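Putative uncharacterized protein (Xanthomonas campestris pv. campestris, PDB 3RQA) is of unknown function but forms a tetramer of atypical PilZ domains, assembled through an unusual helical bundle, and probably belongs to the cyclic di-GMP receptors. Local coordinates at residues Phe177-His180 with Arg181-Ile184. Sequence-based numbering, arbitrary orientation.
Sequences FRLH and RRQI
R181 bonds back to F177 and R182 to R178, opening a run of four consecutive i to i+4 hydrogen bonds that continue the alpha-helix through 177-184. The compact part is this backbone: R182 N reaches R178 O at 3.0 Å, and Q183 N meets L179 O at 2.9 Å. The side chains pack more loosely. H180 and I184, one turn apart, run side by side; with CG anti to the backbone N (chi1 -177°), H180 sets CE1 3.6 Å from CG1 of I184, whose ethyl arm gives an aliphatic surface beside this imidazole carbon. On the exposed side, R181 places CG between its backbone N and carbonyl carbon (chi1 73°), which turns the extended chain back alongside R178. There CG of R178 lies over one face of the guanidinium of R181, 3.9 Å from NH2 of R181. The two guanidinium planes stand 72° apart, and long flexible chains suit a surface where charged ends can meet solvent. The bent chain of R182 brings its guanidinium back beside L179, where it makes a long, weak ion pair with D57. All this lies near the C-terminal end of helix 165-185, joined to strand 24-34 of the barrel: the aliphatic branch of L179 suits packing on L27, while H180 meets C25.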
# COMPACT_ATOMS: atom_id res chain seq x y z
N PHE C 177 24.17 -17.13 -5.21
CA PHE C 177 24.71 -18.20 -4.38
C PHE C 177 23.56 -18.91 -3.66
O PHE C 177 23.47 -20.13 -3.70
CB PHE C 177 25.72 -17.66 -3.38
CG PHE C 177 26.52 -18.72 -2.69
CD1 PHE C 177 26.03 -19.34 -1.54
CD2 PHE C 177 27.74 -19.13 -3.21
CE1 PHE C 177 26.76 -20.35 -0.91
CE2 PHE C 177 28.47 -20.15 -2.59
CZ PHE C 177 27.98 -20.76 -1.44
N ARG C 178 22.67 -18.14 -3.02
CA ARG C 178 21.53 -18.76 -2.34
C ARG C 178 20.67 -19.61 -3.28
O ARG C 178 20.38 -20.76 -2.99
CB ARG C 178 20.61 -17.71 -1.71
CG ARG C 178 21.19 -16.93 -0.56
CD ARG C 178 20.08 -16.30 0.26
NE ARG C 178 20.44 -14.95 0.68
CZ ARG C 178 20.37 -13.89 -0.11
NH1 ARG C 178 20.73 -12.69 0.35
NH2 ARG C 178 19.92 -14.01 -1.35
N LEU C 179 20.27 -19.03 -4.41
CA LEU C 179 19.44 -19.75 -5.37
C LEU C 179 20.07 -21.08 -5.74
O LEU C 179 19.38 -22.09 -5.89
CB LEU C 179 19.25 -18.93 -6.65
CG LEU C 179 18.29 -17.74 -6.65
CD1 LEU C 179 18.11 -17.24 -8.08
CD2 LEU C 179 16.95 -18.16 -6.07
N HIS C 180 21.39 -21.07 -5.88
CA HIS C 180 22.12 -22.27 -6.26
C HIS C 180 22.09 -23.38 -5.22
O HIS C 180 21.80 -24.53 -5.55
CB HIS C 180 23.57 -21.90 -6.59
CG HIS C 180 24.39 -23.07 -7.06
ND1 HIS C 180 24.84 -24.05 -6.20
CD2 HIS C 180 24.78 -23.45 -8.30
CE1 HIS C 180 25.47 -24.98 -6.90
NE2 HIS C 180 25.44 -24.64 -8.17
N ARG C 181 22.37 -23.05 -3.96
CA ARG C 181 22.35 -24.07 -2.92
C ARG C 181 20.95 -24.60 -2.74
O ARG C 181 20.77 -25.78 -2.42
CB ARG C 181 22.89 -23.53 -1.60
CG ARG C 181 21.97 -22.58 -0.86
CD ARG C 181 22.62 -22.13 0.44
NE ARG C 181 21.84 -21.09 1.11
CZ ARG C 181 22.37 -20.21 1.95
NH1 ARG C 181 23.67 -20.24 2.22
NH2 ARG C 181 21.59 -19.28 2.52
N ARG C 182 19.95 -23.75 -2.95
CA ARG C 182 18.57 -24.18 -2.80
C ARG C 182 18.16 -25.12 -3.93
O ARG C 182 17.53 -26.15 -3.67
CB ARG C 182 17.63 -22.96 -2.74
CG ARG C 182 16.21 -23.32 -2.33
CD ARG C 182 15.43 -22.16 -1.72
NE ARG C 182 15.04 -21.14 -2.68
CZ ARG C 182 15.77 -20.07 -3.00
NH1 ARG C 182 16.95 -19.87 -2.42
NH2 ARG C 182 15.32 -19.20 -3.89
N GLN C 183 18.52 -24.80 -5.17
CA GLN C 183 18.16 -25.67 -6.29
C GLN C 183 18.80 -27.04 -6.06
O GLN C 183 18.17 -28.08 -6.28
CB GLN C 183 18.66 -25.08 -7.62
CG GLN C 183 17.77 -23.92 -8.18
CD GLN C 183 18.38 -23.22 -9.40
OE1 GLN C 183 19.25 -22.33 -9.27
NE2 GLN C 183 17.93 -23.62 -10.60
N ILE C 184 20.04 -27.04 -5.60
CA ILE C 184 20.75 -28.28 -5.32
C ILE C 184 20.13 -28.90 -4.08
O ILE C 184 20.03 -30.12 -3.97
CB ILE C 184 22.25 -28.02 -5.05
CG1 ILE C 184 22.90 -27.40 -6.28
CG2 ILE C 184 22.94 -29.32 -4.67
CD1 ILE C 184 22.76 -28.24 -7.54